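Local coordinates for protein sulfate adenylyltransferase, adenylylsulfate kinase (Thiobacillus denitrificans, PDB 3CR8) that probably makes activated sulfate, acting as a hexameric APS kinase that uses ATP to phosphorylate adenosine 5'-phosphosulfate and lacks ATP sulfurylase activity, at residues P33-D38 against I84-R89; E44-M49 against A137-P142; A94-G99 against L115-V120; M111-T116 against G131-A136. All blocks are in the same frame, centred on the assembly; numbering follows the deposited sequence.

All four contacts lie within the PUA-like range, and contacts 1, 3 and 4 reach one mixed sheet, the centre of contact 1 lying about 11 Å from those of contacts 3 and 4. Contacts 3 and 4 share Leu115 and Thr116 on strand 111-117. Contact 2 brings in helix 39-50, which follows strand 34-36 of contact 1; the segments of contacts 1 and 2 alternate along the chain, and the two touch through Leu37 and Leu45. Contact 2 also brackets contacts 3 and 4, with centres about 21 and 11 Å away. Contact 1 closes before contacts 3 and 4 open. Together they join strands, helix and loops of the PUA-like part, away from the predicted ATP site.

Contact 1. Residues P33-D38 against I84-R89; sequences PSLDLD and ITLTSR
With CG anti to the backbone N in both Leu35 (chi1 -170°) and Leu86 (chi1 -161°), the two side chains extend into a shared apolar patch, where Leu35 CD2 comes within 4.3 Å of Leu86 CD1. Leu37 joins them, crossing Leu86 obliquely with its CD2 4.0 Å from Leu86 CD2, so that Leu86 is met by branches of both leucines. Leu129 of strand 126-135 also touches both Leu35 and Leu86. Leu35 is modelled doubtfully close to Ser88, and nothing can be rested on that approach. An alanine at Leu35 is likely to leave a gap beside Leu86 CD1 and Leu129, each deprived of an apolar neighbour. Farther out, the carboxylate of Asp38 and the guanidinium of Arg89 are nearly coplanar, 26° apart, but Asp38 OD2 and Arg89 NE are 4.0 Å from each other, a long salt bridge. The other oxygen, OD1, accepts from the backbone N of Gln41, capping the start of helix 39-50. The chemistry therefore implies a leucine-rich junction between strands set nearly at right angles, with a loose charge pair at its outer border and the firmer role of Asp38 kept for the helix.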
loop_
_atom_site.group_PDB
_atom_site.type_symbol
_atom_site.label_atom_id
_atom_site.label_comp_id
_atom_site.label_asym_id
_atom_site.label_seq_id
_atom_site.Cartn_x
_atom_site.Cartn_y
_atom_site.Cartn_z
ATOM N N PRO A 33 12.111 -18.524 -62.676
ATOM C CA PRO A 33 11.091 -19.257 -61.916
ATOM C C PRO A 33 11.250 -18.909 -60.443
ATOM O O PRO A 33 12.366 -18.585 -60.022
ATOM C CB PRO A 33 11.478 -20.725 -62.118
ATOM C CG PRO A 33 12.637 -20.721 -63.064
ATOM C CD PRO A 33 13.249 -19.382 -63.016
ATOM N N SER A 34 10.181 -18.972 -59.662
ATOM C CA SER A 34 10.263 -18.511 -58.279
ATOM C C SER A 34 9.623 -19.446 -57.277
ATOM O O SER A 34 8.544 -19.990 -57.518
ATOM C CB SER A 34 9.633 -17.135 -58.120
ATOM O OG SER A 34 8.239 -17.218 -58.300
ATOM N N LEU A 35 10.304 -19.608 -56.140
ATOM C CA LEU A 35 9.787 -20.351 -54.988
ATOM C C LEU A 35 9.385 -19.439 -53.821
ATOM O O LEU A 35 10.182 -18.633 -53.363
ATOM C CB LEU A 35 10.828 -21.360 -54.512
ATOM C CG LEU A 35 10.305 -22.346 -53.473
ATOM C CD1 LEU A 35 9.022 -22.986 -53.925
ATOM C CD2 LEU A 35 11.329 -23.388 -53.243
ATOM N N ASP A 36 8.144 -19.562 -53.357
ATOM C CA ASP A 36 7.686 -18.826 -52.176
ATOM C C ASP A 36 7.964 -19.667 -50.936
ATOM O O ASP A 36 7.349 -20.717 -50.755
ATOM C CB ASP A 36 6.185 -18.495 -52.263
ATOM C CG ASP A 36 5.887 -17.341 -53.194
ATOM O OD1 ASP A 36 4.712 -17.215 -53.605
ATOM O OD2 ASP A 36 6.816 -16.555 -53.510
ATOM N N LEU A 37 8.891 -19.222 -50.093
ATOM C CA LEU A 37 9.274 -19.999 -48.917
ATOM C C LEU A 37 8.260 -19.935 -47.786
ATOM O O LEU A 37 7.633 -18.898 -47.566
ATOM C CB LEU A 37 10.627 -19.547 -48.385
ATOM C CG LEU A 37 11.853 -20.354 -48.807
ATOM C CD1 LEU A 37 11.582 -21.065 -50.117
ATOM C CD2 LEU A 37 13.085 -19.456 -48.893
ATOM N N ASP A 38 8.098 -21.048 -47.067
ATOM C CA ASP A 38 7.353 -21.021 -45.801
ATOM C C ASP A 38 8.186 -20.365 -44.683
ATOM O O ASP A 38 9.388 -20.177 -44.824
ATOM C CB ASP A 38 6.802 -22.403 -45.412
ATOM C CG ASP A 38 7.891 -23.446 -45.180
ATOM O OD1 ASP A 38 8.988 -23.086 -44.701
ATOM O OD2 ASP A 38 7.630 -24.642 -45.457
ATOM N N ILE A 84 22.242 -28.568 -43.489
ATOM C CA ILE A 84 21.504 -27.339 -43.811
ATOM C C ILE A 84 20.884 -27.464 -45.187
ATOM O O ILE A 84 21.581 -27.607 -46.178
ATOM C CB ILE A 84 22.364 -26.081 -43.778
ATOM C CG1 ILE A 84 23.201 -26.021 -42.497
ATOM C CG2 ILE A 84 21.454 -24.869 -43.893
ATOM C CD1 ILE A 84 22.368 -26.034 -41.222
ATOM N N THR A 85 19.563 -27.426 -45.246
ATOM C CA THR A 85 18.892 -27.686 -46.498
ATOM C C THR A 85 17.589 -26.888 -46.615
ATOM O O THR A 85 16.936 -26.589 -45.592
ATOM C CB THR A 85 18.663 -29.204 -46.682
ATOM O OG1 THR A 85 18.338 -29.485 -48.046
ATOM C CG2 THR A 85 17.563 -29.687 -45.786
ATOM N N LEU A 86 17.237 -26.550 -47.865
ATOM C CA LEU A 86 16.057 -25.750 -48.201
ATOM C C LEU A 86 14.952 -26.655 -48.765
ATOM O O LEU A 86 15.209 -27.438 -49.656
ATOM C CB LEU A 86 16.470 -24.680 -49.197
ATOM C CG LEU A 86 15.638 -23.436 -49.454
ATOM C CD1 LEU A 86 14.579 -23.757 -50.494
ATOM C CD2 LEU A 86 15.041 -22.881 -48.163
ATOM N N THR A 87 13.741 -26.529 -48.231
ATOM C CA THR A 87 12.616 -27.338 -48.682
ATOM C C THR A 87 11.497 -26.465 -49.242
ATOM O O THR A 87 11.593 -25.238 -49.237
ATOM C CB THR A 87 12.055 -28.209 -47.544
ATOM O OG1 THR A 87 11.595 -27.369 -46.477
ATOM C CG2 THR A 87 13.125 -29.152 -47.017
ATOM N N SER A 88 10.438 -27.108 -49.723
ATOM C CA SER A 88 9.299 -26.393 -50.287
ATOM C C SER A 88 8.442 -27.637 -50.501
ATOM O O SER A 88 8.950 -28.758 -50.510
ATOM C CB SER A 88 9.772 -25.318 -51.267
ATOM O OG SER A 88 8.674 -24.615 -51.823
ATOM N N ARG A 89 7.141 -27.430 -50.673
ATOM C CA ARG A 89 6.212 -28.534 -50.887
ATOM C C ARG A 89 5.488 -27.895 -52.068
ATOM O O ARG A 89 4.271 -27.714 -52.037
ATOM C CB ARG A 89 5.203 -28.942 -49.810
ATOM C CG ARG A 89 4.443 -27.777 -49.199
ATOM C CD ARG A 89 5.388 -26.787 -48.537
ATOM N NE ARG A 89 4.672 -25.662 -47.942
ATOM C CZ ARG A 89 3.352 -25.517 -47.972
ATOM N NH1 ARG A 89 2.596 -26.427 -48.570
ATOM N NH2 ARG A 89 2.786 -24.460 -47.404
#

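Contact 2. Residues E44-M49 against A137-P142; sequences ELEMLM and ALPPHP
Glu46 packs its stem against the ring of Pro139, its CB 3.9 Å from Pro139 CD and its CG against the same carbon. CG stands anti to the backbone N (chi1 -174°) and the chain stays extended beyond it, which carries the carboxylate past the proline to His141. There His141 NE2 donates to Glu46 OE1 at 3.1 Å, nearly straight at 172°. The acceptor sits in the plane of the imidazole, at its edge, while the nitrogen approaches OE1 on the syn side, 24° out of the carboxylate plane. Pro139 O lies over one face of the same ring, near its rim, and the hydrogen bond at the edge helps to hold the ring's rotation. The nearby carboxylate would probably stabilise a protonated imidazole. With an alanine here, His141 NE2 would probably be left without its carboxylate mate and the ring freer to turn, while Pro139 would keep its contact with CB but lose those with CG and OE1. Nearly one helical turn on, Met49 reaches Pro139 tip to tip, CE to CD at 4.1 Å, and the same methyl rests 3.5 Å from Ala137 O. Helix 39-50 is thus tied to the loop that leaves strand 126-135, and both lean on strand 111-117: Leu45 and Pro139 touch Leu112, and Met49 touches Ala113.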
loop_
_atom_site.group_PDB
_atom_site.type_symbol
_atom_site.label_atom_id
_atom_site.label_comp_id
_atom_site.label_asym_id
_atom_site.label_seq_id
_atom_site.Cartn_x
_atom_site.Cartn_y
_atom_site.Cartn_z
ATOM N N GLU A 44 15.867 -20.454 -42.048
ATOM C CA GLU A 44 17.056 -21.153 -42.522
ATOM C C GLU A 44 17.815 -20.266 -43.541
ATOM O O GLU A 44 19.038 -20.076 -43.448
ATOM C CB GLU A 44 16.637 -22.488 -43.151
ATOM C CG GLU A 44 17.568 -23.629 -42.915
ATOM C CD GLU A 44 17.941 -23.774 -41.445
ATOM O OE1 GLU A 44 18.695 -22.928 -40.928
ATOM O OE2 GLU A 44 17.497 -24.744 -40.800
ATOM N N LEU A 45 17.080 -19.711 -44.508
ATOM C CA LEU A 45 17.687 -18.828 -45.484
ATOM C C LEU A 45 18.347 -17.649 -44.807
ATOM O O LEU A 45 19.509 -17.374 -45.044
ATOM C CB LEU A 45 16.673 -18.340 -46.525
ATOM C CG LEU A 45 17.245 -17.323 -47.529
ATOM C CD1 LEU A 45 18.376 -17.941 -48.264
ATOM C CD2 LEU A 45 16.207 -16.795 -48.493
ATOM N N GLU A 46 17.614 -16.955 -43.951
ATOM C CA GLU A 46 18.168 -15.811 -43.233
ATOM C C GLU A 46 19.408 -16.174 -42.393
ATOM O O GLU A 46 20.418 -15.459 -42.364
ATOM C CB GLU A 46 17.103 -15.217 -42.341
ATOM C CG GLU A 46 17.526 -13.972 -41.666
ATOM C CD GLU A 46 16.441 -13.426 -40.779
ATOM O OE1 GLU A 46 15.313 -13.960 -40.828
ATOM O OE2 GLU A 46 16.718 -12.473 -40.018
ATOM N N MET A 47 19.329 -17.297 -41.698
ATOM C CA MET A 47 20.482 -17.784 -40.969
ATOM C C MET A 47 21.670 -17.957 -41.918
ATOM O O MET A 47 22.802 -17.554 -41.611
ATOM C CB MET A 47 20.170 -19.110 -40.258
ATOM C CG MET A 47 19.182 -19.007 -39.103
ATOM S SD MET A 47 19.967 -18.525 -37.565
ATOM C CE MET A 47 20.294 -16.806 -37.883
ATOM N N LEU A 48 21.420 -18.566 -43.074
ATOM C CA LEU A 48 22.515 -18.864 -43.978
ATOM C C LEU A 48 23.003 -17.574 -44.621
ATOM O O LEU A 48 24.194 -17.264 -44.656
ATOM C CB LEU A 48 22.071 -19.847 -45.043
ATOM C CG LEU A 48 23.126 -20.021 -46.125
ATOM C CD1 LEU A 48 24.083 -21.117 -45.684
ATOM C CD2 LEU A 48 22.460 -20.355 -47.442
ATOM N N MET A 49 22.049 -16.794 -45.086
ATOM C CA MET A 49 22.351 -15.570 -45.810
ATOM C C MET A 49 23.190 -14.653 -44.951
ATOM O O MET A 49 23.821 -13.740 -45.444
ATOM C CB MET A 49 21.043 -14.871 -46.196
ATOM C CG MET A 49 21.118 -14.111 -47.455
ATOM S SD MET A 49 19.569 -14.246 -48.272
ATOM C CE MET A 49 18.406 -13.878 -46.958
ATOM N N ALA A 137 17.837 -9.238 -50.355
ATOM C CA ALA A 137 17.179 -8.732 -49.169
ATOM C C ALA A 137 17.001 -9.822 -48.122
ATOM O O ALA A 137 16.966 -11.003 -48.454
ATOM C CB ALA A 137 15.833 -8.179 -49.532
ATOM N N LEU A 138 16.884 -9.416 -46.855
ATOM C CA LEU A 138 16.514 -10.330 -45.778
ATOM C C LEU A 138 15.004 -10.340 -45.569
ATOM O O LEU A 138 14.318 -9.369 -45.862
ATOM C CB LEU A 138 17.177 -9.941 -44.455
ATOM C CG LEU A 138 18.613 -9.440 -44.429
ATOM C CD1 LEU A 138 18.723 -8.055 -45.104
ATOM C CD2 LEU A 138 19.026 -9.350 -42.992
ATOM N N PRO A 139 14.480 -11.444 -45.033
ATOM C CA PRO A 139 13.054 -11.460 -44.702
ATOM C C PRO A 139 12.624 -10.189 -43.990
ATOM O O PRO A 139 13.286 -9.756 -43.047
ATOM C CB PRO A 139 12.937 -12.664 -43.769
ATOM C CG PRO A 139 14.011 -13.588 -44.250
ATOM C CD PRO A 139 15.143 -12.714 -44.683
ATOM N N PRO A 140 11.522 -9.575 -44.445
ATOM C CA PRO A 140 11.080 -8.341 -43.794
ATOM C C PRO A 140 10.676 -8.608 -42.349
ATOM O O PRO A 140 9.941 -9.548 -42.073
ATOM C CB PRO A 140 9.871 -7.915 -44.631
ATOM C CG PRO A 140 9.964 -8.698 -45.892
ATOM C CD PRO A 140 10.591 -9.993 -45.501
ATOM N N HIS A 141 11.185 -7.790 -41.439
ATOM C CA HIS A 141 10.869 -7.917 -40.027
ATOM C C HIS A 141 10.524 -6.544 -39.479
ATOM O O HIS A 141 11.398 -5.839 -38.997
ATOM C CB HIS A 141 12.084 -8.434 -39.246
ATOM C CG HIS A 141 12.417 -9.877 -39.479
ATOM N ND1 HIS A 141 11.490 -10.895 -39.341
ATOM C CD2 HIS A 141 13.591 -10.478 -39.794
ATOM C CE1 HIS A 141 12.074 -12.053 -39.594
ATOM N NE2 HIS A 141 13.349 -11.828 -39.867
ATOM N N PRO A 142 9.251 -6.147 -39.542
ATOM C CA PRO A 142 8.860 -4.833 -39.032
ATOM C C PRO A 142 9.013 -4.775 -37.519
ATOM O O PRO A 142 9.273 -3.731 -36.932
ATOM C CB PRO A 142 7.375 -4.771 -39.387
ATOM C CG PRO A 142 7.190 -5.789 -40.439
ATOM C CD PRO A 142 8.104 -6.876 -40.087
#

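Contact 3. Residues A94-G99 against L115-V120; sequences ADRRPG and LTLSDV
Gly99 and Leu117 join two chain pieces whose end-to-end directions differ by 133°, through a nearly straight hydrogen bond from Gly99 N to Leu117 O at 2.6 Å. The same carbonyl oxygen lies 3.2 Å from Pro98 CA in a CA-H...O contact, strongly bent and secondary to the N-H bond. Gly99 has a positive phi of 88°, and at its backbone angles a CB would press on the carbonyl oxygen of Pro98, which accounts for a glycine at this point. The side chain of Leu117 is the apolar centre of the contact. Its CG is anti to its own carbonyl carbon (chi1 -69°), and CD1 ends up 3.9 Å from Arg96 CG and 3.8 Å from Arg97 O. The side chains of Leu117 and Arg96 cross at about a right angle, a methyl meeting the aliphatic part of the arginine while the guanidinium leads away to a salt bridge with Glu100. Val120 takes another approach, setting its branched end against the backbone of the loop with CG1 4.0 Å from Arg96 O. Pro98, in turn, lays its CG 3.5 Å from Ser118 O, where the chain turns a corner between strands. This surface contact therefore packs the loop against that corner: Leu117 bonds through its backbone to Glu100 at the approach to strand 101-105, Ser118 bonds to Ala130 of strand 126-135, and Arg96 touches Pro33 ahead of strand 34-36.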
loop_
_atom_site.group_PDB
_atom_site.type_symbol
_atom_site.label_atom_id
_atom_site.label_comp_id
_atom_site.label_asym_id
_atom_site.label_seq_id
_atom_site.Cartn_x
_atom_site.Cartn_y
_atom_site.Cartn_z
ATOM N N ALA A 94 9.015 -29.991 -59.122
ATOM C CA ALA A 94 9.296 -31.264 -59.769
ATOM C C ALA A 94 9.981 -31.083 -61.114
ATOM O O ALA A 94 10.897 -31.818 -61.449
ATOM C CB ALA A 94 8.024 -32.075 -59.922
ATOM N N ASP A 95 9.670 -30.074 -61.885
ATOM C CA ASP A 95 10.401 -29.998 -63.132
ATOM C C ASP A 95 11.536 -28.981 -63.184
ATOM O O ASP A 95 11.695 -28.292 -64.171
ATOM C CB ASP A 95 9.445 -29.840 -64.304
ATOM C CG ASP A 95 8.469 -28.763 -64.088
ATOM O OD1 ASP A 95 7.265 -29.027 -63.987
ATOM O OD2 ASP A 95 8.915 -27.628 -64.005
ATOM N N ARG A 96 12.354 -28.923 -62.142
ATOM C CA ARG A 96 13.413 -27.922 -62.044
ATOM C C ARG A 96 14.739 -28.618 -61.904
ATOM O O ARG A 96 14.782 -29.656 -61.302
ATOM C CB ARG A 96 13.146 -27.056 -60.818
ATOM C CG ARG A 96 13.432 -25.593 -60.997
ATOM C CD ARG A 96 12.275 -24.729 -60.591
ATOM N NE ARG A 96 11.330 -24.626 -61.681
ATOM C CZ ARG A 96 11.678 -24.631 -62.953
ATOM N NH1 ARG A 96 12.943 -24.771 -63.296
ATOM N NH2 ARG A 96 10.752 -24.535 -63.878
ATOM N N ARG A 97 15.818 -28.080 -62.460
ATOM C CA ARG A 97 17.102 -28.792 -62.431
ATOM C C ARG A 97 18.387 -28.021 -62.230
ATOM O O ARG A 97 18.514 -26.874 -62.577
ATOM C CB ARG A 97 17.262 -29.740 -63.617
ATOM C CG ARG A 97 16.166 -29.674 -64.634
ATOM C CD ARG A 97 16.641 -29.121 -65.935
ATOM N NE ARG A 97 15.516 -28.622 -66.701
ATOM C CZ ARG A 97 14.729 -29.384 -67.433
ATOM N NH1 ARG A 97 14.964 -30.686 -67.497
ATOM N NH2 ARG A 97 13.716 -28.833 -68.087
ATOM N N PRO A 98 19.345 -28.700 -61.642
ATOM C CA PRO A 98 20.636 -28.128 -61.350
ATOM C C PRO A 98 20.995 -27.174 -62.426
ATOM O O PRO A 98 20.556 -27.365 -63.512
ATOM C CB PRO A 98 21.513 -29.351 -61.430
ATOM C CG PRO A 98 20.671 -30.345 -60.834
ATOM C CD PRO A 98 19.435 -30.155 -61.606
ATOM N N GLY A 99 21.775 -26.157 -62.140
ATOM C CA GLY A 99 22.117 -25.189 -63.154
ATOM C C GLY A 99 21.111 -24.070 -63.239
ATOM O O GLY A 99 21.475 -22.923 -63.263
ATOM N N LEU A 115 18.880 -18.695 -55.775
ATOM C CA LEU A 115 19.559 -19.962 -55.582
ATOM C C LEU A 115 20.032 -20.494 -56.930
ATOM O O LEU A 115 19.263 -20.585 -57.887
ATOM C CB LEU A 115 18.599 -20.963 -54.944
ATOM C CG LEU A 115 19.069 -22.407 -54.838
ATOM C CD1 LEU A 115 20.370 -22.470 -54.098
ATOM C CD2 LEU A 115 18.036 -23.279 -54.172
ATOM N N THR A 116 21.307 -20.831 -57.005
ATOM C CA THR A 116 21.853 -21.442 -58.197
ATOM C C THR A 116 21.853 -22.965 -57.963
ATOM O O THR A 116 22.676 -23.470 -57.203
ATOM C CB THR A 116 23.281 -20.870 -58.488
ATOM O OG1 THR A 116 23.297 -19.448 -58.265
ATOM C CG2 THR A 116 23.726 -21.148 -59.908
ATOM N N LEU A 117 20.925 -23.689 -58.591
ATOM C CA LEU A 117 20.715 -25.108 -58.288
ATOM C C LEU A 117 21.922 -26.060 -58.472
ATOM O O LEU A 117 22.430 -26.220 -59.579
ATOM C CB LEU A 117 19.514 -25.629 -59.070
ATOM C CG LEU A 117 18.182 -25.057 -58.600
ATOM C CD1 LEU A 117 16.962 -25.698 -59.261
ATOM C CD2 LEU A 117 18.097 -25.200 -57.114
ATOM N N SER A 118 22.369 -26.684 -57.376
ATOM C CA SER A 118 23.355 -27.783 -57.388
ATOM C C SER A 118 22.681 -29.138 -57.567
ATOM O O SER A 118 23.152 -29.974 -58.334
ATOM C CB SER A 118 24.091 -27.882 -56.060
ATOM O OG SER A 118 25.112 -26.927 -55.921
ATOM N N ASP A 119 21.595 -29.359 -56.826
ATOM C CA ASP A 119 20.945 -30.657 -56.755
ATOM C C ASP A 119 19.475 -30.440 -56.438
ATOM O O ASP A 119 19.131 -29.479 -55.762
ATOM C CB ASP A 119 21.607 -31.488 -55.662
ATOM C CG ASP A 119 21.267 -32.960 -55.744
ATOM O OD1 ASP A 119 20.311 -33.335 -56.480
ATOM O OD2 ASP A 119 21.966 -33.743 -55.059
ATOM N N VAL A 120 18.610 -31.322 -56.934
ATOM C CA VAL A 120 17.186 -31.240 -56.649
ATOM C C VAL A 120 16.620 -32.639 -56.527
ATOM O O VAL A 120 16.772 -33.455 -57.437
ATOM C CB VAL A 120 16.407 -30.554 -57.767
ATOM C CG1 VAL A 120 14.918 -30.603 -57.458
ATOM C CG2 VAL A 120 16.907 -29.124 -58.000
#

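Contact 4. Residues M111-T116 against G131-A136; sequences MLAILT and GEVEGA
Ile114 and Glu134 form an antiparallel hydrogen-bonded pair, Ile114 N giving to Glu134 O at 2.8 Å and Glu134 N returning to Ile114 O at 3.0 Å. Two further bonds extend the ladder, from Ala136 N to Leu112 O at 2.7 Å and from Thr116 N to Glu132 O at 3.0 Å, the latter almost straight at 175°. At the far end Gly131 CA makes a CA-H...O contact with Thr116 O, and a CB there would collide with that oxygen. From Ala113 to Thr116 side chains alternate between the two faces. Glu134 runs alongside Ile114 in the same direction, placing OE1 beside Ile114 CD1, while the carboxylate finds its charge partners in Arg101 and Lys21. On the opposite face Val133 CG1 packs on Ala113 CB at 3.8 Å and CG2 on Leu115 CD1 at 4.1 Å, against helix 39-50. Leu115 reaches Val133 with CG anti to its backbone N (chi1 172°). Met111 CE meets Ala136 CB, and a classic beta bulge sets Leu112 and Ala113 together opposite Leu104. The chemistry is that of an antiparallel strand pair with unlike faces: apolar groups toward helix 39-50, and on the other Ile114 packing on helix 22-30 beside a charge-paired carboxylate.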
loop_
_atom_site.group_PDB
_atom_site.type_symbol
_atom_site.label_atom_id
_atom_site.label_comp_id
_atom_site.label_asym_id
_atom_site.label_seq_id
_atom_site.Cartn_x
_atom_site.Cartn_y
_atom_site.Cartn_z
ATOM N N MET A 111 11.177 -10.646 -52.891
ATOM C CA MET A 111 12.347 -11.368 -53.338
ATOM C C MET A 111 13.494 -11.240 -52.350
ATOM O O MET A 111 13.797 -10.130 -51.882
ATOM C CB MET A 111 12.745 -10.856 -54.724
ATOM C CG MET A 111 14.200 -10.568 -54.907
ATOM S SD MET A 111 15.043 -12.011 -55.470
ATOM C CE MET A 111 16.695 -11.323 -55.533
ATOM N N LEU A 112 14.135 -12.384 -52.064
ATOM C CA LEU A 112 15.202 -12.500 -51.056
ATOM C C LEU A 112 16.584 -12.830 -51.624
ATOM O O LEU A 112 17.606 -12.257 -51.229
ATOM C CB LEU A 112 14.847 -13.570 -50.027
ATOM C CG LEU A 112 13.523 -13.438 -49.293
ATOM C CD1 LEU A 112 13.148 -14.724 -48.584
ATOM C CD2 LEU A 112 13.610 -12.301 -48.330
ATOM N N ALA A 113 16.621 -13.781 -52.536
ATOM C CA ALA A 113 17.897 -14.247 -53.041
ATOM C C ALA A 113 17.666 -15.102 -54.265
ATOM O O ALA A 113 16.558 -15.605 -54.461
ATOM C CB ALA A 113 18.615 -15.060 -51.961
ATOM N N ILE A 114 18.692 -15.262 -55.097
ATOM C CA ILE A 114 18.624 -16.310 -56.109
ATOM C C ILE A 114 19.506 -17.523 -55.727
ATOM O O ILE A 114 20.695 -17.389 -55.362
ATOM C CB ILE A 114 18.816 -15.799 -57.603
ATOM C CG1 ILE A 114 20.282 -15.602 -57.949
ATOM C CG2 ILE A 114 18.054 -14.507 -57.870
ATOM C CD1 ILE A 114 21.048 -16.901 -58.172
ATOM N N LEU A 115 18.880 -18.695 -55.775
ATOM C CA LEU A 115 19.559 -19.962 -55.582
ATOM C C LEU A 115 20.032 -20.494 -56.930
ATOM O O LEU A 115 19.263 -20.585 -57.887
ATOM C CB LEU A 115 18.599 -20.963 -54.944
ATOM C CG LEU A 115 19.069 -22.407 -54.838
ATOM C CD1 LEU A 115 20.370 -22.470 -54.098
ATOM C CD2 LEU A 115 18.036 -23.279 -54.172
ATOM N N THR A 116 21.307 -20.831 -57.005
ATOM C CA THR A 116 21.853 -21.442 -58.197
ATOM C C THR A 116 21.853 -22.965 -57.963
ATOM O O THR A 116 22.676 -23.470 -57.203
ATOM C CB THR A 116 23.281 -20.870 -58.488
ATOM O OG1 THR A 116 23.297 -19.448 -58.265
ATOM C CG2 THR A 116 23.726 -21.148 -59.908
ATOM N N GLY A 131 22.520 -25.549 -53.601
ATOM C CA GLY A 131 23.269 -24.644 -54.438
ATOM C C GLY A 131 23.738 -23.414 -53.689
ATOM O O GLY A 131 23.247 -23.116 -52.594
ATOM N N GLU A 132 24.690 -22.702 -54.293
ATOM C CA GLU A 132 25.149 -21.424 -53.788
ATOM C C GLU A 132 24.020 -20.411 -53.767
ATOM O O GLU A 132 23.086 -20.479 -54.563
ATOM C CB GLU A 132 26.282 -20.914 -54.647
ATOM C CG GLU A 132 27.491 -21.808 -54.609
ATOM C CD GLU A 132 28.051 -21.934 -53.233
ATOM O OE1 GLU A 132 28.181 -20.908 -52.547
ATOM O OE2 GLU A 132 28.359 -23.064 -52.818
ATOM N N VAL A 133 24.093 -19.473 -52.841
ATOM C CA VAL A 133 23.016 -18.511 -52.678
ATOM C C VAL A 133 23.565 -17.108 -52.861
ATOM O O VAL A 133 24.655 -16.817 -52.393
ATOM C CB VAL A 133 22.350 -18.643 -51.286
ATOM C CG1 VAL A 133 21.343 -17.530 -51.067
ATOM C CG2 VAL A 133 21.687 -19.988 -51.156
ATOM N N GLU A 134 22.828 -16.256 -53.577
ATOM C CA GLU A 134 23.179 -14.837 -53.684
ATOM C C GLU A 134 21.995 -14.040 -53.198
ATOM O O GLU A 134 20.919 -14.094 -53.800
ATOM C CB GLU A 134 23.517 -14.416 -55.124
ATOM C CG GLU A 134 24.827 -14.955 -55.680
ATOM C CD GLU A 134 24.890 -14.919 -57.211
ATOM O OE1 GLU A 134 23.910 -15.315 -57.876
ATOM O OE2 GLU A 134 25.930 -14.515 -57.764
ATOM N N GLY A 135 22.203 -13.295 -52.116
ATOM C CA GLY A 135 21.130 -12.548 -51.487
ATOM C C GLY A 135 20.957 -11.086 -51.861
ATOM O O GLY A 135 21.926 -10.337 -52.025
ATOM N N ALA A 136 19.698 -10.686 -51.981
ATOM C CA ALA A 136 19.334 -9.295 -52.253
ATOM C C ALA A 136 18.821 -8.605 -50.992
ATOM O O ALA A 136 19.300 -7.538 -50.621
ATOM C CB ALA A 136 18.264 -9.242 -53.335
#